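Local coordinates for protein aldehyde dehydrogenase (Listeria monocytogenes, PDB 3K9D) that probably acts as an oxidoreductase on the aldehyde or oxo group of its substrate, with NAD or NADP as electron acceptor, at residues 38-43 / 128-133; 100-105 / 442-447; 285-290 / 312-317; 374-379 / 396-401. All coordinates share one frame; numbering follows the deposited sequence.

Contact 1: residues 38-43 / 128-133; sequences TIVKAI and KTLISI
Val40 and Ile43 of one helix meet Leu130 and Ile133 of another in an antiparallel helix pair. The axes run at 177° and come within 9.5 Å. Helix 121-134 links the parallel-paired strands 102-116 and 138-143, a beta-alpha-beta crossover. This fits the Rossmann-like cofactor domain expected in the aldehyde dehydrogenase family.

The tight part lies round Leu130. Its CG stands beside the backbone N (chi1 -80°), and CD2 reaches across to the other helix. There Leu130 CD2 sits 3.2 Å from Val40 O and also touches the CG1 branch of Val40. Ile43 slides past Leu130 in the opposite direction, with Ile43 CG2 3.9 Å from Leu130 CD2. Ile133 uses its CG2 branch on two neighbours. Ile133 CG2 lies 3.8 Å from Ile39 CG2, the two side chains crossing at about a right angle, and 4.0 Å from Val40 CG2. Helix 148-164 covers Ile39, Ile43 and Thr129. No hydrogen bond crosses the interface, and all six touching residues are buried.

The far side of helix 33-49 is different. Thr38 and Lys41 are exposed there, and Lys41 makes a salt bridge to Asp45. Back at the interface, Thr129 divides its two branches: OG1 bonds back to Val125 O, while Thr129 CG2 lies 3.8 Å from Ile43 CD1.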
loop_
_atom_site.group_PDB
_atom_site.type_symbol
_atom_site.label_atom_id
_atom_site.label_comp_id
_atom_site.label_asym_id
_atom_site.label_seq_id
_atom_site.Cartn_x
_atom_site.Cartn_y
_atom_site.Cartn_z
ATOM N N THR A 38 -13.360 3.858 -23.475
ATOM C CA THR A 38 -14.518 4.575 -23.994
ATOM C C THR A 38 -15.280 5.339 -22.902
ATOM O O THR A 38 -15.650 6.489 -23.093
ATOM C CB THR A 38 -15.466 3.601 -24.757
ATOM O OG1 THR A 38 -14.823 3.168 -25.964
ATOM C CG2 THR A 38 -16.791 4.262 -25.132
ATOM N N ILE A 39 -15.499 4.696 -21.764
ATOM C CA ILE A 39 -16.151 5.323 -20.615
ATOM C C ILE A 39 -15.276 6.423 -20.002
ATOM O O ILE A 39 -15.773 7.507 -19.713
ATOM C CB ILE A 39 -16.512 4.262 -19.547
ATOM C CG1 ILE A 39 -17.587 3.320 -20.084
ATOM C CG2 ILE A 39 -16.960 4.920 -18.232
ATOM C CD1 ILE A 39 -17.496 1.898 -19.500
ATOM N N VAL A 40 -13.988 6.123 -19.813
ATOM C CA VAL A 40 -12.977 7.065 -19.302
ATOM C C VAL A 40 -12.964 8.376 -20.126
ATOM O O VAL A 40 -12.996 9.474 -19.561
ATOM C CB VAL A 40 -11.574 6.395 -19.310
ATOM C CG1 VAL A 40 -10.430 7.419 -19.202
ATOM C CG2 VAL A 40 -11.470 5.367 -18.178
ATOM N N LYS A 41 -12.947 8.237 -21.451
ATOM C CA LYS A 41 -12.977 9.378 -22.378
ATOM C C LYS A 41 -14.267 10.195 -22.244
ATOM O O LYS A 41 -14.231 11.430 -22.303
ATOM C CB LYS A 41 -12.744 8.878 -23.817
ATOM C CG LYS A 41 -13.261 9.765 -24.981
ATOM C CD LYS A 41 -12.268 10.818 -25.418
ATOM C CE LYS A 41 -12.299 11.000 -26.929
ATOM N NZ LYS A 41 -13.581 11.593 -27.429
ATOM N N ALA A 42 -15.392 9.509 -22.040
ATOM C CA ALA A 42 -16.685 10.173 -21.836
ATOM C C ALA A 42 -16.731 10.972 -20.531
ATOM O O ALA A 42 -17.363 12.032 -20.471
ATOM C CB ALA A 42 -17.796 9.171 -21.857
ATOM N N ILE A 43 -16.068 10.453 -19.495
ATOM C CA ILE A 43 -15.957 11.132 -18.200
ATOM C C ILE A 43 -15.100 12.389 -18.342
ATOM O O ILE A 43 -15.464 13.477 -17.848
ATOM C CB ILE A 43 -15.380 10.169 -17.095
ATOM C CG1 ILE A 43 -16.376 9.052 -16.805
ATOM C CG2 ILE A 43 -15.045 10.923 -15.813
ATOM C CD1 ILE A 43 -15.788 7.803 -16.072
ATOM N N LYS A 128 -10.333 11.383 -9.577
ATOM C CA LYS A 128 -10.463 10.082 -8.888
ATOM C C LYS A 128 -11.345 9.119 -9.667
ATOM O O LYS A 128 -11.051 7.931 -9.729
ATOM C CB LYS A 128 -11.025 10.241 -7.470
ATOM C CG LYS A 128 -10.080 10.900 -6.487
ATOM C CD LYS A 128 -10.551 10.718 -5.038
ATOM C CE LYS A 128 -9.442 11.166 -4.063
ATOM N NZ LYS A 128 -9.888 11.351 -2.659
ATOM N N THR A 129 -12.417 9.652 -10.254
ATOM C CA THR A 129 -13.348 8.877 -11.053
ATOM C C THR A 129 -12.603 8.281 -12.239
ATOM O O THR A 129 -12.615 7.067 -12.432
ATOM C CB THR A 129 -14.524 9.731 -11.534
ATOM O OG1 THR A 129 -15.288 10.172 -10.413
ATOM C CG2 THR A 129 -15.447 8.921 -12.460
ATOM N N LEU A 130 -11.920 9.144 -12.990
ATOM C CA LEU A 130 -11.158 8.753 -14.171
ATOM C C LEU A 130 -10.151 7.656 -13.898
ATOM O O LEU A 130 -10.082 6.688 -14.650
ATOM C CB LEU A 130 -10.407 9.956 -14.735
ATOM C CG LEU A 130 -11.181 10.940 -15.595
ATOM C CD1 LEU A 130 -10.415 12.226 -15.640
ATOM C CD2 LEU A 130 -11.402 10.390 -16.975
ATOM N N ILE A 131 -9.374 7.807 -12.827
ATOM C CA ILE A 131 -8.362 6.796 -12.486
ATOM C C ILE A 131 -8.930 5.467 -11.918
ATOM O O ILE A 131 -8.427 4.394 -12.248
ATOM C CB ILE A 131 -7.185 7.390 -11.631
ATOM C CG1 ILE A 131 -7.654 7.857 -10.244
ATOM C CG2 ILE A 131 -6.512 8.544 -12.410
ATOM C CD1 ILE A 131 -6.543 8.121 -9.276
ATOM N N SER A 132 -9.986 5.548 -11.104
ATOM C CA SER A 132 -10.665 4.354 -10.581
ATOM C C SER A 132 -11.331 3.551 -11.686
ATOM O O SER A 132 -11.093 2.348 -11.812
ATOM C CB SER A 132 -11.707 4.712 -9.518
ATOM O OG SER A 132 -11.108 5.422 -8.447
ATOM N N ILE A 133 -12.146 4.227 -12.496
ATOM C CA ILE A 133 -12.817 3.608 -13.643
ATOM C C ILE A 133 -11.810 3.033 -14.650
ATOM O O ILE A 133 -12.015 1.921 -15.167
ATOM C CB ILE A 133 -13.810 4.597 -14.338
ATOM C CG1 ILE A 133 -14.995 4.935 -13.413
ATOM C CG2 ILE A 133 -14.295 4.043 -15.673
ATOM C CD1 ILE A 133 -16.057 3.828 -13.279
#

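Contact 2: residues 100-105 / 442-447; sequences KKVMEV and IRRIAT
Glu104 and Arg444 lie side by side and point the same way, with Glu104 CG 4.0 Å from Arg444 CG. The carboxylate and guanidinium planes are turned 53° apart. Glu104 OE2 stays 4.4 Å from Arg444 NE, too far for a salt bridge. Each charge has another partner: Lys95 for Glu104, and Asp432 of the second subunit for Arg444. Ile442 CG2 sits over the centre of one face of the Arg444 guanidinium, and Ile442 CD1 lies 3.4 Å from Glu104 OE1.

Strands 102-116 and 440-447 form an antiparallel ladder in the mixed sheet. Met103 N bonds to Ile445 O at 2.9 Å. On the other edge, toward strand 92-97, Lys101 and Val102 both face Asp97, a G1 beta bulge. This outlying end reaches the second subunit, consistent with the oligomerisation arm of aldehyde dehydrogenases.

On the opposite face, Met103 CE rests 4.0 Å from Ile445 CG2. Val105 CG1 lies opposite the backbone N (chi1 172°) and runs alongside Arg443 NH1. This leaves Val105 CG2 to meet Ile445 CD1 at 3.7 Å. Arg443 NE and NH1 bond to backbone oxygens of Val394 and Ala389 of the second subunit, a strand of which pairs in parallel with residues 444-447.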
loop_
_atom_site.group_PDB
_atom_site.type_symbol
_atom_site.label_atom_id
_atom_site.label_comp_id
_atom_site.label_asym_id
_atom_site.label_seq_id
_atom_site.Cartn_x
_atom_site.Cartn_y
_atom_site.Cartn_z
ATOM N N LYS A 100 10.668 -16.627 -18.097
ATOM C CA LYS A 100 10.410 -16.927 -16.692
ATOM C C LYS A 100 9.184 -17.835 -16.496
ATOM O O LYS A 100 9.019 -18.438 -15.423
ATOM C CB LYS A 100 10.249 -15.632 -15.899
ATOM C CG LYS A 100 11.574 -15.002 -15.482
ATOM C CD LYS A 100 11.368 -13.916 -14.441
ATOM C CE LYS A 100 12.664 -13.591 -13.692
ATOM N NZ LYS A 100 13.650 -12.814 -14.510
ATOM N N LYS A 101 8.354 -17.927 -17.542
ATOM C CA LYS A 101 7.069 -18.645 -17.534
ATOM C C LYS A 101 6.119 -18.071 -16.488
ATOM O O LYS A 101 5.538 -18.798 -15.684
ATOM C CB LYS A 101 7.264 -20.159 -17.398
ATOM C CG LYS A 101 7.654 -20.824 -18.696
ATOM C CD LYS A 101 7.994 -22.294 -18.488
ATOM C CE LYS A 101 9.504 -22.519 -18.501
ATOM N NZ LYS A 101 10.054 -22.549 -19.895
ATOM N N VAL A 102 5.997 -16.742 -16.513
ATOM C CA VAL A 102 5.146 -15.983 -15.599
ATOM C C VAL A 102 4.303 -14.979 -16.409
ATOM O O VAL A 102 4.845 -14.138 -17.127
ATOM C CB VAL A 102 5.975 -15.199 -14.538
ATOM C CG1 VAL A 102 5.057 -14.387 -13.607
ATOM C CG2 VAL A 102 6.866 -16.118 -13.712
ATOM N N MET A 103 2.983 -15.081 -16.286
ATOM C CA MET A 103 2.062 -14.126 -16.893
ATOM C C MET A 103 1.557 -13.180 -15.816
ATOM O O MET A 103 1.477 -13.566 -14.646
ATOM C CB MET A 103 0.874 -14.856 -17.532
ATOM C CG MET A 103 1.266 -16.002 -18.463
ATOM S SD MET A 103 -0.080 -16.548 -19.538
ATOM C CE MET A 103 -1.168 -17.396 -18.397
ATOM N N GLU A 104 1.223 -11.950 -16.202
ATOM C CA GLU A 104 0.679 -10.953 -15.270
ATOM C C GLU A 104 -0.666 -10.418 -15.758
ATOM O O GLU A 104 -0.825 -10.087 -16.939
ATOM C CB GLU A 104 1.661 -9.789 -15.043
ATOM C CG GLU A 104 2.993 -10.198 -14.453
ATOM C CD GLU A 104 3.869 -9.030 -14.041
ATOM O OE1 GLU A 104 3.364 -7.897 -13.869
ATOM O OE2 GLU A 104 5.085 -9.259 -13.870
ATOM N N VAL A 105 -1.622 -10.338 -14.834
ATOM C CA VAL A 105 -3.005 -9.945 -15.111
ATOM C C VAL A 105 -3.399 -8.878 -14.099
ATOM O O VAL A 105 -3.236 -9.071 -12.893
ATOM C CB VAL A 105 -3.993 -11.168 -14.991
ATOM C CG1 VAL A 105 -5.478 -10.730 -15.076
ATOM C CG2 VAL A 105 -3.706 -12.222 -16.052
ATOM N N ILE A 442 -1.718 -6.879 -9.181
ATOM C CA ILE A 442 -1.238 -7.788 -10.212
ATOM C C ILE A 442 -1.356 -9.254 -9.762
ATOM O O ILE A 442 -0.792 -9.649 -8.737
ATOM C CB ILE A 442 0.195 -7.441 -10.640
ATOM C CG1 ILE A 442 0.220 -6.012 -11.226
ATOM C CG2 ILE A 442 0.761 -8.492 -11.592
ATOM C CD1 ILE A 442 1.134 -5.804 -12.414
ATOM N N ARG A 443 -2.109 -10.038 -10.524
ATOM C CA ARG A 443 -2.123 -11.500 -10.380
ATOM C C ARG A 443 -1.041 -12.129 -11.264
ATOM O O ARG A 443 -0.979 -11.861 -12.464
ATOM C CB ARG A 443 -3.496 -12.065 -10.742
ATOM C CG ARG A 443 -3.562 -13.585 -10.911
ATOM C CD ARG A 443 -4.885 -14.019 -11.542
ATOM N NE ARG A 443 -6.036 -13.429 -10.854
ATOM C CZ ARG A 443 -7.134 -12.973 -11.455
ATOM N NH1 ARG A 443 -7.246 -13.009 -12.776
ATOM N NH2 ARG A 443 -8.115 -12.454 -10.727
ATOM N N ARG A 444 -0.207 -12.971 -10.663
ATOM C CA ARG A 444 0.827 -13.683 -11.398
ATOM C C ARG A 444 0.552 -15.164 -11.547
ATOM O O ARG A 444 0.225 -15.858 -10.579
ATOM C CB ARG A 444 2.193 -13.452 -10.774
ATOM C CG ARG A 444 2.650 -12.019 -10.925
ATOM C CD ARG A 444 3.417 -11.612 -9.730
ATOM N NE ARG A 444 3.768 -10.195 -9.726
ATOM C CZ ARG A 444 3.211 -9.295 -8.927
ATOM N NH1 ARG A 444 2.238 -9.648 -8.088
ATOM N NH2 ARG A 444 3.627 -8.035 -8.965
ATOM N N ILE A 445 0.679 -15.640 -12.780
ATOM C CA ILE A 445 0.385 -17.026 -13.109
ATOM C C ILE A 445 1.711 -17.628 -13.513
ATOM O O ILE A 445 2.303 -17.208 -14.507
ATOM C CB ILE A 445 -0.666 -17.147 -14.251
ATOM C CG1 ILE A 445 -1.946 -16.411 -13.866
ATOM C CG2 ILE A 445 -0.958 -18.620 -14.586
ATOM C CD1 ILE A 445 -1.991 -14.945 -14.282
ATOM N N ALA A 446 2.182 -18.584 -12.715
ATOM C CA ALA A 446 3.538 -19.102 -12.851
ATOM C C ALA A 446 3.576 -20.614 -12.978
ATOM O O ALA A 446 2.893 -21.317 -12.231
ATOM C CB ALA A 446 4.384 -18.658 -11.678
ATOM N N THR A 447 4.394 -21.080 -13.925
ATOM C CA THR A 447 4.609 -22.495 -14.226
ATOM C C THR A 447 5.855 -23.021 -13.522
ATOM O O THR A 447 6.881 -22.341 -13.496
ATOM C CB THR A 447 4.761 -22.696 -15.760
ATOM O OG1 THR A 447 3.615 -22.147 -16.422
ATOM C CG2 THR A 447 4.900 -24.170 -16.141
HETATM O O HOH W 1 7.666 -19.798 -13.051
HETATM O O HOH W 2 2.554 -19.414 -16.570
#

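Contact 3: residues 285-290 / 312-317; sequences VQLGKF and NLAGLT
The 3.3 Å bond from Phe290 N to Gln286 O lies in the helical turn that sets Gln286, Leu287 and Phe290 against Leu313, Ala314 and Leu316. The partner segment is the end of helix 307-313. The chain leaves that helix through a Schellman motif at Gly315, whose phi is positive (72°).

Phe290 makes the aromatic part of the contact. Its CG is anti to the backbone N (chi1 -179°), which sends the ring out to the other helix end. Phe290 CZ lies 3.6 Å from Leu313 CB. Leu313 O stands over one face of the ring, 3.8 Å from Phe290 CE1. The ring therefore meets backbone as well as side chain.

Ala314 is the small group in the middle. Ala314 CB is 3.8 Å from Leu287 CD1 and also touches Phe290 CB. On the next side, Gln286 and Leu316 slide past each other in opposite directions. The aliphatic part of Gln286 touches here, with Gln286 CG 3.6 Å from Ala314 O. Leu287 and Leu316 both also touch Leu279.

Both helices belong to the connection between the neighbouring parallel strands 276-278 and 324-328. Apolar carbons of Leu287, Phe290, Leu313, Ala314 and Leu316 make most of the contact, which is buried round Leu287, Ala314 and Leu316 and open at its rim. It probably relies more on van der Waals fit than on polar bonds.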
loop_
_atom_site.group_PDB
_atom_site.type_symbol
_atom_site.label_atom_id
_atom_site.label_comp_id
_atom_site.label_asym_id
_atom_site.label_seq_id
_atom_site.Cartn_x
_atom_site.Cartn_y
_atom_site.Cartn_z
ATOM N N VAL A 285 3.226 39.532 14.046
ATOM C CA VAL A 285 2.744 39.045 15.345
ATOM C C VAL A 285 1.213 39.064 15.427
ATOM O O VAL A 285 0.601 38.111 15.928
ATOM C CB VAL A 285 3.359 39.849 16.519
ATOM C CG1 VAL A 285 2.632 39.562 17.828
ATOM C CG2 VAL A 285 4.829 39.520 16.671
ATOM N N GLN A 286 0.602 40.137 14.921
ATOM C CA GLN A 286 -0.853 40.275 14.911
ATOM C C GLN A 286 -1.524 39.185 14.095
ATOM O O GLN A 286 -2.470 38.572 14.558
ATOM C CB GLN A 286 -1.275 41.646 14.384
ATOM C CG GLN A 286 -2.724 42.004 14.697
ATOM C CD GLN A 286 -3.010 43.491 14.561
ATOM O OE1 GLN A 286 -4.168 43.920 14.612
ATOM N NE2 GLN A 286 -1.955 44.286 14.392
ATOM N N LEU A 287 -1.016 38.947 12.882
ATOM C CA LEU A 287 -1.544 37.905 12.003
ATOM C C LEU A 287 -1.276 36.510 12.584
ATOM O O LEU A 287 -2.116 35.621 12.469
ATOM C CB LEU A 287 -0.966 38.051 10.580
ATOM C CG LEU A 287 -1.412 37.066 9.498
ATOM C CD1 LEU A 287 -2.904 37.141 9.249
ATOM C CD2 LEU A 287 -0.640 37.233 8.208
ATOM N N GLY A 288 -0.126 36.337 13.233
ATOM C CA GLY A 288 0.211 35.074 13.899
ATOM C C GLY A 288 -0.753 34.679 15.013
ATOM O O GLY A 288 -1.142 33.511 15.129
ATOM N N LYS A 289 -1.138 35.659 15.832
ATOM C CA LYS A 289 -2.162 35.465 16.872
ATOM C C LYS A 289 -3.516 35.067 16.275
ATOM O O LYS A 289 -4.194 34.179 16.797
ATOM C CB LYS A 289 -2.299 36.726 17.735
ATOM C CG LYS A 289 -1.093 37.003 18.636
ATOM C CD LYS A 289 -1.290 38.266 19.464
ATOM C CE LYS A 289 -0.094 38.523 20.355
ATOM N NZ LYS A 289 -0.087 39.914 20.901
ATOM N N PHE A 290 -3.891 35.693 15.160
ATOM C CA PHE A 290 -5.142 35.346 14.459
ATOM C C PHE A 290 -5.151 33.953 13.790
ATOM O O PHE A 290 -6.145 33.216 13.880
ATOM C CB PHE A 290 -5.506 36.426 13.432
ATOM C CG PHE A 290 -6.787 36.148 12.708
ATOM C CD1 PHE A 290 -8.015 36.380 13.330
ATOM C CD2 PHE A 290 -6.774 35.630 11.416
ATOM C CE1 PHE A 290 -9.223 36.098 12.673
ATOM C CE2 PHE A 290 -7.966 35.356 10.747
ATOM C CZ PHE A 290 -9.194 35.581 11.383
ATOM N N ASN A 312 -8.309 42.152 6.537
ATOM C CA ASN A 312 -9.469 42.661 7.254
ATOM C C ASN A 312 -9.783 41.839 8.499
ATOM O O ASN A 312 -10.045 42.403 9.560
ATOM C CB ASN A 312 -10.706 42.690 6.341
ATOM C CG ASN A 312 -10.673 43.836 5.335
ATOM O OD1 ASN A 312 -9.873 44.776 5.455
ATOM N ND2 ASN A 312 -11.558 43.766 4.336
ATOM N N LEU A 313 -9.756 40.511 8.358
ATOM C CA LEU A 313 -10.001 39.590 9.473
ATOM C C LEU A 313 -9.002 39.788 10.625
ATOM O O LEU A 313 -9.381 39.770 11.806
ATOM C CB LEU A 313 -9.988 38.132 8.988
ATOM C CG LEU A 313 -11.227 37.611 8.253
ATOM C CD1 LEU A 313 -10.930 36.240 7.645
ATOM C CD2 LEU A 313 -12.427 37.533 9.188
ATOM N N ALA A 314 -7.741 40.025 10.271
ATOM C CA ALA A 314 -6.664 40.158 11.248
ATOM C C ALA A 314 -6.466 41.601 11.692
ATOM O O ALA A 314 -5.600 41.886 12.529
ATOM C CB ALA A 314 -5.365 39.595 10.683
ATOM N N GLY A 315 -7.259 42.507 11.119
ATOM C CA GLY A 315 -7.193 43.925 11.451
ATOM C C GLY A 315 -5.946 44.598 10.916
ATOM O O GLY A 315 -5.465 45.573 11.493
ATOM N N LEU A 316 -5.412 44.064 9.817
ATOM C CA LEU A 316 -4.263 44.655 9.139
ATOM C C LEU A 316 -4.743 45.581 8.032
ATOM O O LEU A 316 -5.838 45.395 7.481
ATOM C CB LEU A 316 -3.365 43.567 8.532
ATOM C CG LEU A 316 -2.688 42.466 9.367
ATOM C CD1 LEU A 316 -1.694 41.734 8.484
ATOM C CD2 LEU A 316 -1.980 42.989 10.619
ATOM N N THR A 317 -3.916 46.579 7.725
ATOM C CA THR A 317 -4.126 47.483 6.598
ATOM C C THR A 317 -2.974 47.254 5.633
ATOM O O THR A 317 -1.819 47.515 5.960
ATOM C CB THR A 317 -4.156 48.984 7.035
ATOM O OG1 THR A 317 -5.253 49.203 7.933
ATOM C CG2 THR A 317 -4.320 49.886 5.829
#

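Contact 4: residues 374-379 / 396-401; sequences TLIIHS and RLLVNT
His378 packs along Asn400 and Thr401, where two parallel strands end. His378 CB lies 3.8 Å from Asn400 OD1. With CG opposite the carbonyl carbon (chi1 -58°), the ring is placed against Asn400 and Thr401. His378 ND1 comes to 3.8 Å from Asn400 CA. His378 CE1 is 3.6 Å from Thr401 O. At the tip, His378 NE2 is hydrogen-bonded to a water 2.9 Å away, which lies at the ring edge and in its plane. The same water donates to Thr401 O, so it bridges the two segments.

The side chain of Asn400 runs past the ring in the opposite direction, with ring and amide planes 35° apart. Its amide holds the backbone of Ser379 with two bonds. Ser379 N donates to Asn400 OD1 at 3.2 Å, and Asn400 ND2 donates to Ser379 O at 3.1 Å. These two side-chain bonds tie the chains together just beyond the last ladder pair.

Within the ladder, Leu398 N bonds to Leu375 O, and Ile377 N bonds to Leu398 O at 2.8 Å. On the face of Leu375 and Ile377, Leu397 CD2 fits against both of these side chains. Leu397 and Val399 also pack on Ile445 of the second subunit, and a strand of that subunit extends the sheet in parallel. Helix 382-391 covers this same face through Phe388 and Ile385. Strand 374-378, helix 382-391 and strand 396-399 together form a beta-alpha-beta unit at the edge, within this chain, of the seven-stranded parallel sheet.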
loop_
_atom_site.group_PDB
_atom_site.type_symbol
_atom_site.label_atom_id
_atom_site.label_comp_id
_atom_site.label_asym_id
_atom_site.label_seq_id
_atom_site.Cartn_x
_atom_site.Cartn_y
_atom_site.Cartn_z
ATOM N N THR A 374 6.083 17.911 -0.008
ATOM C CA THR A 374 6.774 18.687 -1.053
ATOM C C THR A 374 7.832 19.633 -0.452
ATOM O O THR A 374 7.671 20.112 0.666
ATOM C CB THR A 374 5.750 19.550 -1.848
ATOM O OG1 THR A 374 4.648 18.745 -2.257
ATOM C CG2 THR A 374 6.371 20.147 -3.091
ATOM N N LEU A 375 8.920 19.848 -1.193
ATOM C CA LEU A 375 9.863 20.941 -0.988
ATOM C C LEU A 375 10.204 21.462 -2.392
ATOM O O LEU A 375 10.216 20.701 -3.349
ATOM C CB LEU A 375 11.126 20.472 -0.234
ATOM C CG LEU A 375 12.272 21.474 -0.001
ATOM C CD1 LEU A 375 12.942 21.278 1.313
ATOM C CD2 LEU A 375 13.318 21.399 -1.112
ATOM N N ILE A 376 10.446 22.763 -2.508
ATOM C CA ILE A 376 10.736 23.399 -3.796
ATOM C C ILE A 376 12.136 24.021 -3.709
ATOM O O ILE A 376 12.522 24.541 -2.677
ATOM C CB ILE A 376 9.655 24.467 -4.178
ATOM C CG1 ILE A 376 8.230 23.902 -4.087
ATOM C CG2 ILE A 376 9.915 25.043 -5.585
ATOM C CD1 ILE A 376 7.509 24.172 -2.752
ATOM N N ILE A 377 12.929 23.891 -4.770
ATOM C CA ILE A 377 14.229 24.526 -4.821
ATOM C C ILE A 377 14.414 25.236 -6.169
ATOM O O ILE A 377 14.053 24.705 -7.229
ATOM C CB ILE A 377 15.401 23.509 -4.579
ATOM C CG1 ILE A 377 16.744 24.259 -4.428
ATOM C CG2 ILE A 377 15.450 22.455 -5.676
ATOM C CD1 ILE A 377 17.977 23.384 -4.130
ATOM N N HIS A 378 14.963 26.446 -6.106
ATOM C CA HIS A 378 15.326 27.196 -7.289
ATOM C C HIS A 378 16.815 27.337 -7.259
ATOM O O HIS A 378 17.380 27.893 -6.314
ATOM C CB HIS A 378 14.624 28.561 -7.321
ATOM C CG HIS A 378 13.132 28.461 -7.285
ATOM N ND1 HIS A 378 12.354 28.440 -8.423
ATOM C CD2 HIS A 378 12.272 28.373 -6.241
ATOM C CE1 HIS A 378 11.082 28.342 -8.081
ATOM N NE2 HIS A 378 11.007 28.282 -6.762
ATOM N N SER A 379 17.448 26.805 -8.293
ATOM C CA SER A 379 18.887 26.674 -8.321
ATOM C C SER A 379 19.305 26.312 -9.722
ATOM O O SER A 379 18.571 25.619 -10.427
ATOM C CB SER A 379 19.350 25.546 -7.386
ATOM O OG SER A 379 20.755 25.511 -7.326
ATOM N N ARG A 396 8.059 14.474 -3.180
ATOM C CA ARG A 396 8.187 15.213 -4.430
ATOM C C ARG A 396 9.050 16.442 -4.185
ATOM O O ARG A 396 8.727 17.285 -3.362
ATOM C CB ARG A 396 6.806 15.555 -5.051
ATOM C CG ARG A 396 5.845 16.289 -4.124
ATOM C CD ARG A 396 4.373 16.223 -4.532
ATOM N NE ARG A 396 3.868 14.868 -4.724
ATOM C CZ ARG A 396 3.637 13.957 -3.772
ATOM N NH1 ARG A 396 3.865 14.209 -2.496
ATOM N NH2 ARG A 396 3.165 12.763 -4.117
ATOM N N LEU A 397 10.176 16.518 -4.881
ATOM C CA LEU A 397 11.036 17.687 -4.769
ATOM C C LEU A 397 11.063 18.456 -6.081
ATOM O O LEU A 397 11.512 17.972 -7.110
ATOM C CB LEU A 397 12.443 17.307 -4.323
ATOM C CG LEU A 397 13.196 18.337 -3.476
ATOM C CD1 LEU A 397 14.280 17.620 -2.717
ATOM C CD2 LEU A 397 13.793 19.441 -4.307
ATOM N N LEU A 398 10.582 19.684 -6.027
ATOM C CA LEU A 398 10.374 20.440 -7.248
ATOM C C LEU A 398 11.529 21.383 -7.544
ATOM O O LEU A 398 12.008 22.073 -6.659
ATOM C CB LEU A 398 9.040 21.164 -7.182
ATOM C CG LEU A 398 7.907 20.212 -6.807
ATOM C CD1 LEU A 398 6.669 21.008 -6.570
ATOM C CD2 LEU A 398 7.676 19.105 -7.853
ATOM N N VAL A 399 11.994 21.355 -8.794
ATOM C CA VAL A 399 13.098 22.192 -9.221
ATOM C C VAL A 399 12.618 23.189 -10.280
ATOM O O VAL A 399 12.064 22.791 -11.313
ATOM C CB VAL A 399 14.300 21.357 -9.739
ATOM C CG1 VAL A 399 15.488 22.260 -10.055
ATOM C CG2 VAL A 399 14.712 20.276 -8.711
ATOM N N ASN A 400 12.831 24.473 -9.992
ATOM C CA ASN A 400 12.586 25.588 -10.934
ATOM C C ASN A 400 11.169 25.601 -11.514
ATOM O O ASN A 400 10.980 25.647 -12.730
ATOM C CB ASN A 400 13.645 25.602 -12.052
ATOM C CG ASN A 400 15.044 25.872 -11.532
ATOM O OD1 ASN A 400 15.227 26.538 -10.527
ATOM N ND2 ASN A 400 16.031 25.389 -12.237
ATOM N N THR A 401 10.181 25.559 -10.631
ATOM C CA THR A 401 8.796 25.410 -11.056
ATOM C C THR A 401 7.940 25.949 -9.918
ATOM O O THR A 401 8.419 26.006 -8.783
ATOM C CB THR A 401 8.463 23.904 -11.451
ATOM O OG1 THR A 401 7.335 23.850 -12.347
ATOM C CG2 THR A 401 8.233 23.006 -10.239
HETATM O O HOH W 3 8.101 27.949 -6.812
#

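How the contacts relate
Contact 1 comes first along the chain and is crossed by contact 2, whose long loop encloses contacts 3 and 4. Contacts 1 and 2 are joined through strand 102-116, which is followed in the chain by helix 121-134; their centres are 27 Å apart. Contact 4 lies in the seven-stranded parallel sheet. Contact 3 packs helix 281-291 on the C-terminal end of helix 307-313 and the turn after it, between strands 276-278 and 324-328 at the opposite edge of that sheet. Their centres are 30 Å apart. Contacts 2 and 3 are farthest separated, with centres about 61 Å apart. Contacts 2 and 4 both meet the second subunit, so the dimer extends both sheets across its interface.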